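PDB 3GO2: putative L-alanine-DL-glutamate epimerase from Burkholderia xenovorans, which binds magnesium and, as a member of the mandelate racemase/muconate lactonizing enzyme family, probably acts as a racemase or epimerase. Local coordinates for residues E39-P44 with C268-G273; T293-V298 with N319-L324; S35-G40 with I88-N93; V8-C13 with G45-I50; R275-F280 with D287-D292. All coordinates share one frame; numbering follows the deposited sequence.

Contact 1. Residues E39-P44 with C268-G273; sequences EGFGSP and CETLFG. With MG (magnesium ion), chain C; MG (magnesium ion), chain B.
Phe41 and Glu269 meet because of their first torsions: CG of Phe41 stands anti to its backbone N (chi1 -161°), sending the ring across the gap, while CG of Glu269 sits between its backbone N and carbonyl carbon (chi1 78°), and the chain beyond it runs extended to bring the carboxylate up to the CE2-CZ end of the ring, OE1 first. The pair joins the two domains of the enolase-superfamily fold, a loop of the N-terminal capping domain and the turn that follows barrel strand 265-267. Phe41 CZ approaches Glu269 OE1 to 3.7 Å; the two side chains cross at about a right angle, with ring and carboxylate planes 71° apart. Phe41 CE2 also lies 4.4 Å from Thr270 CG2, a looser methyl contact at an oblique angle to the ring. A large, flat, apolar residue suits this place, since it reaches the carboxylate across the gap between domains and offers the metal no ligand atom. Phe320 adds an edge-to-face ring partner for Phe41, and Pro78 of the second subunit packs on it.

Glu269 belongs to a metal site shared with Asp219 and Glu245, where a carboxylate is the natural hard-oxygen ligand for magnesium. Glu269 OE2 is 2.6 Å from that magnesium ion. The type I turn from Cys268 to Leu271 places the neighbouring Thr270 carbonyl at a second magnesium ion, which Tyr249 and the carbonyl of Pro78 of the second subunit also bind; Thr270 O lies 2.4 Å from this metal.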
# COMPACT_ATOMS: atom_id res chain seq x y z
N GLU A 39 -20.09 16.99 30.96
CA GLU A 39 -18.73 16.82 31.48
C GLU A 39 -18.52 15.43 32.09
O GLU A 39 -17.37 15.01 32.29
CB GLU A 39 -18.41 17.86 32.52
CG GLU A 39 -18.28 19.26 31.96
CD GLU A 39 -17.82 20.28 32.94
OE1 GLU A 39 -17.65 19.93 34.12
OE2 GLU A 39 -17.63 21.44 32.53
N GLY A 40 -19.61 14.74 32.40
CA GLY A 40 -19.55 13.41 33.02
C GLY A 40 -18.89 12.28 32.24
O GLY A 40 -18.25 11.42 32.85
N PHE A 41 -19.04 12.28 30.92
CA PHE A 41 -18.49 11.22 30.07
C PHE A 41 -17.03 11.53 29.74
O PHE A 41 -16.66 11.72 28.59
CB PHE A 41 -19.32 11.05 28.81
CG PHE A 41 -19.11 9.72 28.11
CD1 PHE A 41 -19.29 8.52 28.79
CD2 PHE A 41 -18.81 9.67 26.75
CE1 PHE A 41 -19.11 7.30 28.15
CE2 PHE A 41 -18.65 8.45 26.10
CZ PHE A 41 -18.80 7.26 26.82
N GLY A 42 -16.23 11.59 30.79
CA GLY A 42 -14.78 11.70 30.66
C GLY A 42 -14.29 13.07 30.24
O GLY A 42 -13.17 13.19 29.75
N SER A 43 -15.10 14.10 30.51
CA SER A 43 -14.86 15.41 29.91
C SER A 43 -14.83 16.57 30.91
O SER A 43 -15.55 17.56 30.75
CB SER A 43 -15.93 15.67 28.83
OG SER A 43 -15.94 14.68 27.83
N PRO A 44 -13.97 16.50 31.94
CA PRO A 44 -13.80 17.66 32.80
C PRO A 44 -13.26 18.87 32.03
O PRO A 44 -12.41 18.70 31.16
CB PRO A 44 -12.76 17.20 33.82
CG PRO A 44 -11.97 16.13 33.11
CD PRO A 44 -12.96 15.45 32.21
N CYS A 268 -16.95 5.27 16.80
CA CYS A 268 -16.61 6.67 16.47
C CYS A 268 -17.30 7.72 17.34
O CYS A 268 -17.08 8.90 17.08
CB CYS A 268 -16.83 7.01 15.01
SG CYS A 268 -16.10 5.85 13.82
N GLU A 269 -18.08 7.32 18.35
CA GLU A 269 -18.85 8.28 19.13
C GLU A 269 -18.00 9.28 19.89
O GLU A 269 -18.54 10.29 20.37
CB GLU A 269 -19.80 7.57 20.11
CG GLU A 269 -19.15 7.04 21.37
CD GLU A 269 -20.12 6.30 22.25
OE1 GLU A 269 -19.78 6.11 23.41
OE2 GLU A 269 -21.21 5.96 21.81
N THR A 270 -16.70 9.02 20.01
CA THR A 270 -15.83 9.88 20.78
C THR A 270 -14.93 10.74 19.90
O THR A 270 -14.00 11.36 20.42
CB THR A 270 -14.99 9.12 21.83
OG1 THR A 270 -13.92 8.39 21.19
CG2 THR A 270 -15.86 8.19 22.66
N LEU A 271 -15.18 10.73 18.59
CA LEU A 271 -14.29 11.39 17.63
C LEU A 271 -14.83 12.75 17.16
O LEU A 271 -16.05 12.99 17.13
CB LEU A 271 -14.08 10.50 16.42
CG LEU A 271 -13.56 9.10 16.64
CD1 LEU A 271 -13.38 8.38 15.27
CD2 LEU A 271 -12.27 9.12 17.45
N PHE A 272 -13.90 13.59 16.74
CA PHE A 272 -14.17 14.97 16.32
C PHE A 272 -13.71 15.26 14.88
O PHE A 272 -12.53 15.12 14.56
CB PHE A 272 -13.46 15.97 17.24
CG PHE A 272 -13.91 15.91 18.66
CD1 PHE A 272 -14.86 16.78 19.14
CD2 PHE A 272 -13.34 15.00 19.54
CE1 PHE A 272 -15.26 16.72 20.47
CE2 PHE A 272 -13.74 14.94 20.84
CZ PHE A 272 -14.70 15.81 21.31
N GLY A 273 -14.65 15.71 14.06
CA GLY A 273 -14.38 16.21 12.73
C GLY A 273 -14.08 15.14 11.71
O GLY A 273 -13.74 14.02 12.05
MG MG C . -12.07 11.03 21.75
MG MG B . -21.73 3.99 23.38
O HOH W 1 -21.34 4.66 25.00
O HOH W 2 -19.69 3.04 22.59
O HOH W 3 -10.98 13.05 22.34
O HOH W 4 -10.58 11.37 19.75

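Contact 2. Residues T293-V298 with N319-L324; sequences TIWNGV and NFYGHL
The Tyr321 ring carries Phe320 CD2 over one face, 3.6 Å above its plane and offset toward the rim, while Ile294 meets it obliquely at the CD2-CE2 side. Tyr321 OH in turn lies oblique to the indole of Trp295, nearest its NE1. These groups lie at the C-terminal ends of the strands of the TIM-like barrel, where helix 293-296 follows strand 288-291 and the loop 319-322 follows strand 314-317.

Ile294 and Tyr321 slide past each other in opposite directions, and the closest approach is Ile294 CG1 to Tyr321 CE2 at 3.8 Å. CG1 of Ile294 is anti to the carbonyl carbon (chi1 -57°), which turns this branch of the side chain to the ring; a beta-branched aliphatic residue thus gives the aromatic a broad apolar flank. Trp295 crosses Tyr321 at about a right angle, with Trp295 NE1 3.6 Å from Tyr321 OH, a packing distance. Tyrosine suits the place because its ring fills the apolar gap while its hydroxyl remains bonded in the buried interior: OH pairs with Asp292 OD1, and this bond fixes where the ring's far end lies.

Trp295 also packs on Thr270, beside a bound magnesium ion, and on Pro78 of the second subunit. Gly297, with its positive phi of 87°, ends the short helix and serves as N-cap of the next one; Gly297 N makes a weak bond to Thr293 O at 2.9 Å.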
# COMPACT_ATOMS: atom_id res chain seq x y z
N THR A 293 -23.04 14.70 18.01
CA THR A 293 -23.32 16.04 17.55
C THR A 293 -23.35 17.03 18.70
O THR A 293 -23.22 18.24 18.50
CB THR A 293 -24.64 16.15 16.74
OG1 THR A 293 -25.76 16.25 17.63
CG2 THR A 293 -24.82 14.98 15.77
N ILE A 294 -23.57 16.53 19.92
CA ILE A 294 -23.51 17.35 21.12
C ILE A 294 -22.06 17.83 21.35
O ILE A 294 -21.79 19.00 21.65
CB ILE A 294 -24.02 16.53 22.33
CG1 ILE A 294 -25.45 16.02 22.10
CG2 ILE A 294 -23.91 17.34 23.62
CD1 ILE A 294 -26.45 17.06 21.58
N TRP A 295 -21.12 16.91 21.19
CA TRP A 295 -19.70 17.20 21.24
C TRP A 295 -19.21 18.04 20.03
O TRP A 295 -18.46 19.01 20.19
CB TRP A 295 -18.94 15.87 21.24
CG TRP A 295 -18.88 15.20 22.56
CD1 TRP A 295 -19.71 15.38 23.63
CD2 TRP A 295 -17.89 14.25 22.98
NE1 TRP A 295 -19.30 14.59 24.69
CE2 TRP A 295 -18.18 13.90 24.30
CE3 TRP A 295 -16.79 13.67 22.34
CZ2 TRP A 295 -17.40 12.99 25.02
CZ3 TRP A 295 -16.00 12.79 23.07
CH2 TRP A 295 -16.32 12.45 24.38
N ASN A 296 -19.57 17.61 18.82
CA ASN A 296 -19.01 18.23 17.59
C ASN A 296 -19.62 19.56 17.20
O ASN A 296 -18.98 20.38 16.53
CB ASN A 296 -19.12 17.25 16.42
CG ASN A 296 -17.96 16.29 16.35
OD1 ASN A 296 -16.92 16.61 15.76
ND2 ASN A 296 -18.15 15.09 16.89
N GLY A 297 -20.87 19.78 17.62
CA GLY A 297 -21.73 20.77 17.00
C GLY A 297 -22.44 20.13 15.83
O GLY A 297 -21.87 19.33 15.06
N VAL A 298 -23.71 20.46 15.66
CA VAL A 298 -24.48 19.88 14.58
C VAL A 298 -24.00 20.31 13.19
O VAL A 298 -24.09 19.51 12.25
CB VAL A 298 -26.02 20.19 14.79
CG1 VAL A 298 -26.82 19.93 13.53
CG2 VAL A 298 -26.53 19.38 15.98
N ASN A 319 -26.69 9.88 21.81
CA ASN A 319 -27.73 10.64 22.50
C ASN A 319 -28.13 9.94 23.77
O ASN A 319 -28.92 9.00 23.72
CB ASN A 319 -28.93 10.79 21.57
CG ASN A 319 -30.01 11.65 22.17
OD1 ASN A 319 -29.75 12.76 22.60
ND2 ASN A 319 -31.23 11.13 22.23
N PHE A 320 -27.60 10.40 24.90
CA PHE A 320 -27.85 9.75 26.18
C PHE A 320 -27.86 10.75 27.35
O PHE A 320 -27.48 10.44 28.48
CB PHE A 320 -26.87 8.57 26.39
CG PHE A 320 -25.48 8.97 26.78
CD1 PHE A 320 -24.99 8.66 28.05
CD2 PHE A 320 -24.66 9.65 25.89
CE1 PHE A 320 -23.69 9.02 28.41
CE2 PHE A 320 -23.37 10.01 26.26
CZ PHE A 320 -22.90 9.71 27.51
N TYR A 321 -28.34 11.95 27.06
CA TYR A 321 -28.31 13.05 27.99
C TYR A 321 -29.77 13.48 28.24
O TYR A 321 -30.68 12.65 28.28
CB TYR A 321 -27.49 14.18 27.38
CG TYR A 321 -26.18 13.78 26.71
CD1 TYR A 321 -25.02 13.64 27.46
CD2 TYR A 321 -26.09 13.61 25.30
CE1 TYR A 321 -23.76 13.31 26.85
CE2 TYR A 321 -24.86 13.26 24.66
CZ TYR A 321 -23.70 13.13 25.45
OH TYR A 321 -22.46 12.82 24.88
N GLY A 322 -30.00 14.79 28.37
CA GLY A 322 -31.34 15.30 28.66
C GLY A 322 -32.18 15.53 27.42
O GLY A 322 -31.76 15.27 26.28
N HIS A 323 -33.39 16.04 27.63
CA HIS A 323 -34.32 16.25 26.51
C HIS A 323 -33.78 17.20 25.46
O HIS A 323 -34.07 17.04 24.29
CB HIS A 323 -35.68 16.80 26.96
CG HIS A 323 -36.55 15.79 27.64
ND1 HIS A 323 -36.39 14.43 27.50
CD2 HIS A 323 -37.62 15.97 28.46
CE1 HIS A 323 -37.33 13.81 28.19
NE2 HIS A 323 -38.09 14.72 28.79
N LEU A 324 -33.04 18.23 25.86
CA LEU A 324 -32.53 19.16 24.85
C LEU A 324 -31.54 18.46 23.90
O LEU A 324 -31.59 18.68 22.68
CB LEU A 324 -31.93 20.41 25.47
CG LEU A 324 -31.30 21.42 24.52
CD1 LEU A 324 -32.25 21.79 23.38
CD2 LEU A 324 -30.86 22.68 25.27

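Contact 3. Residues S35-G40 with I88-N93; sequences SEFDEG and IGAIEN
Ser35 and Ala90 carry most of the buried surface. The serine hydroxyl, Ser35 OG, donates a hydrogen bond of 2.7 Å to Ala90 O, coming in from 33° out of the plane of the carbonyl. OG stands between the backbone N and the carbonyl carbon (chi1 69°), which directs it at the helix. Serine is small enough for the strand to come close, and it adds one bond to a helix carbonyl. Ser35 CB also rests on Asn93 CB, at 3.6 Å.

Ala90 faces the strand with nothing larger than a methyl group, and Phe37 sits beside it: Phe37 CB is 3.9 Å from Ala90 CB, with the ring oblique to that methyl. In the alpha+beta capping domain of the enolase superfamily, this is where edge strand 32-37 of the three-stranded antiparallel sheet lies against helix 82-103. The two segments run nearly antiparallel, at 160°, with axes 7.4 Å apart.

Asn93 is mostly engaged with the barrel domain, its OD1 accepting from Val298 N and its ND2 bonding Thr293 O. A water bridges its amide to the strand, 2.9 Å from Asn93 ND2 and 2.9 Å from Glu36 O.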
# COMPACT_ATOMS: atom_id res chain seq x y z
N SER A 35 -28.04 25.32 24.12
CA SER A 35 -27.57 23.95 23.87
C SER A 35 -27.40 23.23 25.19
O SER A 35 -27.47 23.83 26.27
CB SER A 35 -26.24 23.97 23.11
OG SER A 35 -25.20 24.47 23.93
N GLU A 36 -27.20 21.93 25.10
CA GLU A 36 -26.90 21.10 26.26
C GLU A 36 -25.54 20.46 25.99
O GLU A 36 -25.25 20.16 24.85
CB GLU A 36 -28.00 20.08 26.54
CG GLU A 36 -27.71 19.18 27.75
CD GLU A 36 -28.82 18.18 28.03
OE1 GLU A 36 -29.91 18.33 27.48
OE2 GLU A 36 -28.57 17.24 28.84
N PHE A 37 -24.70 20.37 27.01
CA PHE A 37 -23.41 19.68 26.91
C PHE A 37 -23.16 18.84 28.18
O PHE A 37 -23.96 18.85 29.10
CB PHE A 37 -22.26 20.67 26.63
CG PHE A 37 -21.94 21.63 27.74
CD1 PHE A 37 -20.90 21.37 28.64
CD2 PHE A 37 -22.66 22.79 27.89
CE1 PHE A 37 -20.57 22.30 29.64
CE2 PHE A 37 -22.36 23.69 28.91
CZ PHE A 37 -21.33 23.43 29.79
N ASP A 38 -22.06 18.10 28.21
CA ASP A 38 -21.79 17.13 29.24
C ASP A 38 -20.33 17.19 29.67
O ASP A 38 -19.44 17.39 28.82
CB ASP A 38 -22.15 15.75 28.70
CG ASP A 38 -21.74 14.63 29.61
OD1 ASP A 38 -22.55 14.31 30.51
OD2 ASP A 38 -20.63 14.07 29.40
N GLU A 39 -20.09 16.99 30.96
CA GLU A 39 -18.73 16.82 31.48
C GLU A 39 -18.52 15.43 32.09
O GLU A 39 -17.37 15.01 32.29
CB GLU A 39 -18.41 17.86 32.52
CG GLU A 39 -18.28 19.26 31.96
CD GLU A 39 -17.82 20.28 32.94
OE1 GLU A 39 -17.65 19.93 34.12
OE2 GLU A 39 -17.63 21.44 32.53
N GLY A 40 -19.61 14.74 32.40
CA GLY A 40 -19.55 13.41 33.02
C GLY A 40 -18.89 12.28 32.24
O GLY A 40 -18.25 11.42 32.85
N ILE A 88 -16.46 24.18 21.88
CA ILE A 88 -16.77 24.81 20.61
C ILE A 88 -18.12 24.29 20.07
O ILE A 88 -18.96 25.07 19.61
CB ILE A 88 -15.63 24.56 19.60
CG1 ILE A 88 -14.38 25.33 20.05
CG2 ILE A 88 -16.05 24.96 18.19
CD1 ILE A 88 -13.14 25.02 19.21
N GLY A 89 -18.33 22.97 20.17
CA GLY A 89 -19.57 22.33 19.70
C GLY A 89 -20.79 22.82 20.44
O GLY A 89 -21.86 23.03 19.87
N ALA A 90 -20.64 22.98 21.75
CA ALA A 90 -21.75 23.46 22.59
C ALA A 90 -22.15 24.89 22.21
O ALA A 90 -23.36 25.26 22.15
CB ALA A 90 -21.35 23.39 24.06
N ILE A 91 -21.14 25.72 21.95
CA ILE A 91 -21.43 27.09 21.52
C ILE A 91 -22.08 27.09 20.14
O ILE A 91 -23.03 27.81 19.91
CB ILE A 91 -20.20 27.97 21.57
CG1 ILE A 91 -19.74 28.12 23.02
CG2 ILE A 91 -20.48 29.34 20.91
CD1 ILE A 91 -18.39 28.90 23.17
N GLU A 92 -21.57 26.26 19.23
CA GLU A 92 -22.16 26.11 17.90
C GLU A 92 -23.63 25.77 18.00
O GLU A 92 -24.46 26.34 17.29
CB GLU A 92 -21.41 25.04 17.10
CG GLU A 92 -22.08 24.77 15.74
CD GLU A 92 -21.19 24.02 14.80
OE1 GLU A 92 -21.46 22.83 14.54
OE2 GLU A 92 -20.25 24.65 14.30
N ASN A 93 -23.96 24.84 18.88
CA ASN A 93 -25.32 24.40 18.98
C ASN A 93 -26.24 25.49 19.55
O ASN A 93 -27.39 25.57 19.16
CB ASN A 93 -25.42 23.09 19.73
CG ASN A 93 -24.97 21.94 18.90
OD1 ASN A 93 -25.02 22.01 17.65
ND2 ASN A 93 -24.59 20.84 19.55
O HOH W 5 -23.92 20.79 22.40

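Contact 4. Residues V8-C13 with G45-I50; sequences VDTLCC and GVTAVI
Thr10 lays its methyl group against Ile50, Thr10 CG2 to Ile50 CG2 at 3.5 Å, while its other branch touches Thr47, Thr10 OG1 to Thr47 CG2 at 3.5 Å. A chi1 of 57° separates the two tasks: CG2 is anti to the carbonyl carbon, and OG1 takes the place between N and carbonyl carbon. Threonine suits the spot because it offers a methyl for the isoleucine and still keeps a hydroxyl for Glu51 OE2, its hydrogen-bond partner one residue beyond the helix segment.

Thr47 works in a similar way. Its CG2, anti to the backbone N, touches the strand, whereas OG1 pairs with Glu39 OE2 and also takes a hydrogen bond from a water, at 3.1 Å from Thr47 OG1. The same water donates to Leu11 O. Val8 adds a lighter apolar contact, Val8 CG1 to Ile50 CG2 at 4.4 Å.

Strand and helix segments run nearly antiparallel (163°), with axes 9.3 Å apart. Within the N-terminal capping domain, strand 5-14 is an outermost strand of the antiparallel sheet, bonded to strand 19-27; helix 46-57 covers one face of that sheet, with Ile50 also packing on Phe37 of strand 32-37 and on Ala90 and Ile91 of helix 82-103.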
# COMPACT_ATOMS: atom_id res chain seq x y z
N VAL A 8 -23.04 35.11 26.63
CA VAL A 8 -22.91 33.66 26.60
C VAL A 8 -22.70 33.22 28.03
O VAL A 8 -21.69 33.58 28.66
CB VAL A 8 -21.73 33.18 25.73
CG1 VAL A 8 -21.66 31.64 25.74
CG2 VAL A 8 -21.84 33.75 24.30
N ASP A 9 -23.69 32.49 28.56
CA ASP A 9 -23.71 32.01 29.94
C ASP A 9 -23.77 30.49 29.96
O ASP A 9 -24.24 29.86 29.00
CB ASP A 9 -24.95 32.54 30.65
CG ASP A 9 -25.03 34.06 30.67
OD1 ASP A 9 -24.05 34.69 31.11
OD2 ASP A 9 -26.08 34.60 30.24
N THR A 10 -23.30 29.89 31.06
CA THR A 10 -23.46 28.45 31.24
C THR A 10 -24.25 28.19 32.50
O THR A 10 -24.16 28.97 33.46
CB THR A 10 -22.09 27.71 31.33
OG1 THR A 10 -21.31 28.26 32.39
CG2 THR A 10 -21.30 27.83 30.00
N LEU A 11 -25.03 27.11 32.48
CA LEU A 11 -25.86 26.70 33.61
C LEU A 11 -25.67 25.22 33.87
O LEU A 11 -25.29 24.46 32.98
CB LEU A 11 -27.35 26.97 33.34
CG LEU A 11 -27.86 28.40 33.13
CD1 LEU A 11 -27.30 29.12 31.88
CD2 LEU A 11 -29.40 28.35 33.04
N CYS A 12 -25.95 24.80 35.09
CA CYS A 12 -25.76 23.38 35.47
C CYS A 12 -26.84 22.97 36.46
O CYS A 12 -27.24 23.76 37.31
CB CYS A 12 -24.36 23.22 36.06
SG CYS A 12 -23.91 21.55 36.53
N CYS A 13 -27.36 21.74 36.34
CA CYS A 13 -28.32 21.23 37.31
C CYS A 13 -28.10 19.76 37.58
O CYS A 13 -27.45 19.03 36.81
CB CYS A 13 -29.75 21.50 36.83
SG CYS A 13 -30.29 20.46 35.45
N GLY A 45 -13.73 20.07 32.36
CA GLY A 45 -13.19 21.29 31.80
C GLY A 45 -13.99 21.96 30.68
O GLY A 45 -13.64 23.08 30.25
N VAL A 46 -15.04 21.30 30.18
CA VAL A 46 -15.80 21.89 29.06
C VAL A 46 -16.36 23.27 29.40
O VAL A 46 -16.29 24.21 28.61
CB VAL A 46 -16.96 20.98 28.56
CG1 VAL A 46 -17.64 21.61 27.36
CG2 VAL A 46 -16.41 19.57 28.20
N THR A 47 -16.91 23.40 30.61
CA THR A 47 -17.45 24.69 31.05
C THR A 47 -16.39 25.79 30.99
O THR A 47 -16.66 26.91 30.56
CB THR A 47 -18.07 24.61 32.46
OG1 THR A 47 -19.08 23.57 32.51
CG2 THR A 47 -18.65 25.97 32.87
N ALA A 48 -15.17 25.47 31.41
CA ALA A 48 -14.10 26.46 31.41
C ALA A 48 -13.74 26.92 30.02
O ALA A 48 -13.46 28.10 29.79
CB ALA A 48 -12.87 25.92 32.14
N VAL A 49 -13.71 25.98 29.07
CA VAL A 49 -13.50 26.30 27.67
C VAL A 49 -14.57 27.26 27.14
O VAL A 49 -14.28 28.28 26.51
CB VAL A 49 -13.48 25.00 26.78
CG1 VAL A 49 -13.38 25.37 25.31
CG2 VAL A 49 -12.32 24.08 27.22
N ILE A 50 -15.83 26.91 27.39
CA ILE A 50 -16.95 27.71 26.92
C ILE A 50 -16.90 29.12 27.50
O ILE A 50 -17.10 30.10 26.80
CB ILE A 50 -18.29 27.05 27.29
CG1 ILE A 50 -18.45 25.76 26.49
CG2 ILE A 50 -19.47 28.01 27.01
CD1 ILE A 50 -19.52 24.81 27.07
O HOH W 6 -22.02 24.42 33.17

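Contact 5. Residues R275-F280 with D287-D292; sequences REFKPF and DVAIVD
Phe277 points its ring at strand 288-291 and meets it end-on, CE1 and CZ leading. The arrangement is part of a beta-alpha-beta unit of the TIM-like barrel: strand 265-267, helix 273-282, then strand 288-291, whose segment runs nearly antiparallel to that of the helix at 163°.

CG of Phe277 is anti to the carbonyl carbon, beside the backbone N (chi1 -81°), and the ring, turned by a chi2 of -105°, presents its edge to the strand. Near the ring plane lie Ala289 CB, 4.1 Å from Phe277 CE1, and Ile290 O, 3.7 Å from Phe277 CZ. The side chains of Phe277 and Val291 cross at about a right angle; Val291 CG2, anti to the carbonyl carbon, lies oblique to the ring and 4.0 Å from Phe277 CZ.

Phenylalanine suits the helix because its long, flat side chain reaches far enough to meet the strand although the segment axes are 11.1 Å apart, and alanine suits the strand because its single methyl leaves the ring edge room to approach. Cys268, Leu271 and Ile304 also pack on Phe277. Ile290 points away from the helix, into the barrel, where it touches Glu245 and Glu269 of the magnesium site. Just past the strand, Asp292 is the N-cap of helix 293-296, and its OD2 accepts a hydrogen bond from the backbone N of Trp295.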
# COMPACT_ATOMS: atom_id res chain seq x y z
N ARG A 275 -11.46 14.91 10.08
CA ARG A 275 -10.07 14.47 10.27
C ARG A 275 -9.93 13.22 11.17
O ARG A 275 -9.11 12.34 10.89
CB ARG A 275 -9.19 15.58 10.87
CG ARG A 275 -8.87 16.73 9.97
CD ARG A 275 -7.96 17.73 10.71
NE ARG A 275 -7.52 18.87 9.89
CZ ARG A 275 -8.17 20.02 9.74
NH1 ARG A 275 -9.34 20.25 10.34
NH2 ARG A 275 -7.64 20.97 8.96
N GLU A 276 -10.69 13.14 12.27
CA GLU A 276 -10.54 12.00 13.18
C GLU A 276 -11.29 10.77 12.68
O GLU A 276 -10.88 9.66 12.98
CB GLU A 276 -10.97 12.35 14.61
CG GLU A 276 -10.00 13.30 15.30
CD GLU A 276 -10.30 13.49 16.78
OE1 GLU A 276 -11.22 12.80 17.30
OE2 GLU A 276 -9.63 14.34 17.42
N PHE A 277 -12.36 10.97 11.91
CA PHE A 277 -13.13 9.85 11.38
C PHE A 277 -12.38 9.20 10.22
O PHE A 277 -12.48 7.99 10.01
CB PHE A 277 -14.51 10.31 10.89
CG PHE A 277 -15.55 10.47 11.98
CD1 PHE A 277 -16.56 9.52 12.13
CD2 PHE A 277 -15.54 11.55 12.86
CE1 PHE A 277 -17.55 9.64 13.12
CE2 PHE A 277 -16.52 11.67 13.84
CZ PHE A 277 -17.51 10.71 13.97
N LYS A 278 -11.64 10.01 9.46
CA LYS A 278 -11.05 9.59 8.21
C LYS A 278 -10.20 8.32 8.31
O LYS A 278 -10.37 7.43 7.49
CB LYS A 278 -10.27 10.73 7.57
CG LYS A 278 -9.48 10.36 6.30
CD LYS A 278 -8.80 11.59 5.69
CE LYS A 278 -7.55 11.22 4.93
NZ LYS A 278 -7.79 10.23 3.80
N PRO A 279 -9.27 8.21 9.30
CA PRO A 279 -8.48 6.99 9.33
C PRO A 279 -9.30 5.70 9.50
O PRO A 279 -8.91 4.65 8.97
CB PRO A 279 -7.54 7.20 10.52
CG PRO A 279 -7.63 8.59 10.87
CD PRO A 279 -8.81 9.20 10.28
N PHE A 280 -10.44 5.78 10.18
CA PHE A 280 -11.30 4.64 10.37
C PHE A 280 -11.97 4.27 9.06
O PHE A 280 -12.03 3.09 8.69
CB PHE A 280 -12.30 4.90 11.49
CG PHE A 280 -11.65 5.05 12.84
CD1 PHE A 280 -11.43 3.95 13.63
CD2 PHE A 280 -11.23 6.29 13.29
CE1 PHE A 280 -10.80 4.08 14.87
CE2 PHE A 280 -10.63 6.44 14.51
CZ PHE A 280 -10.41 5.31 15.32
N ASP A 287 -19.00 -0.64 10.07
CA ASP A 287 -20.27 -0.67 9.36
C ASP A 287 -21.04 0.64 9.55
O ASP A 287 -21.63 1.18 8.59
CB ASP A 287 -21.13 -1.84 9.82
CG ASP A 287 -20.55 -3.16 9.41
OD1 ASP A 287 -20.91 -3.64 8.32
OD2 ASP A 287 -19.71 -3.73 10.14
N VAL A 288 -21.10 1.11 10.80
CA VAL A 288 -21.87 2.31 11.17
C VAL A 288 -20.99 3.28 11.93
O VAL A 288 -20.24 2.86 12.81
CB VAL A 288 -23.05 1.92 12.05
CG1 VAL A 288 -23.81 3.16 12.54
CG2 VAL A 288 -23.99 0.96 11.27
N ALA A 289 -21.08 4.56 11.58
CA ALA A 289 -20.36 5.60 12.30
C ALA A 289 -21.28 6.34 13.25
O ALA A 289 -22.28 6.91 12.81
CB ALA A 289 -19.65 6.56 11.33
N ILE A 290 -20.99 6.27 14.54
CA ILE A 290 -21.72 7.02 15.55
C ILE A 290 -21.12 8.42 15.64
O ILE A 290 -19.90 8.55 15.78
CB ILE A 290 -21.71 6.31 16.91
CG1 ILE A 290 -22.38 4.93 16.75
CG2 ILE A 290 -22.48 7.15 17.95
CD1 ILE A 290 -21.98 3.96 17.83
N VAL A 291 -21.96 9.45 15.50
CA VAL A 291 -21.49 10.84 15.51
C VAL A 291 -22.06 11.52 16.74
O VAL A 291 -23.27 11.50 16.94
CB VAL A 291 -21.93 11.58 14.26
CG1 VAL A 291 -21.45 13.03 14.30
CG2 VAL A 291 -21.42 10.88 12.96
N ASP A 292 -21.20 12.08 17.57
CA ASP A 292 -21.69 12.83 18.74
C ASP A 292 -21.81 14.30 18.32
O ASP A 292 -20.82 15.02 18.23
CB ASP A 292 -20.82 12.63 19.97
CG ASP A 292 -21.48 13.14 21.23
OD1 ASP A 292 -21.48 12.44 22.28
OD2 ASP A 292 -22.10 14.21 21.13

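In the fold
Contacts 3 and 4 lie in the capping domain, centres about 8 Å apart, and share the sheet to which strands 5-14 and 32-37 belong. Contacts 2 and 5 lie in the barrel domain, joined through Tyr321 and Asp292. Contact 1 spans the two domains and holds ligands of two magnesium ions; its centre is about 11 Å from those of contacts 2 and 3 and about 13 Å from that of contact 5. Leu271 O, 3.0 Å from Asn296 ND2, ties it to contact 2. The domains also meet between contacts 2 and 3, at Gly322 N to Glu36 OE2, 2.9 Å. Contact 4, centred about 27 Å from contact 5, connects to contact 1 through Thr47 and Glu39.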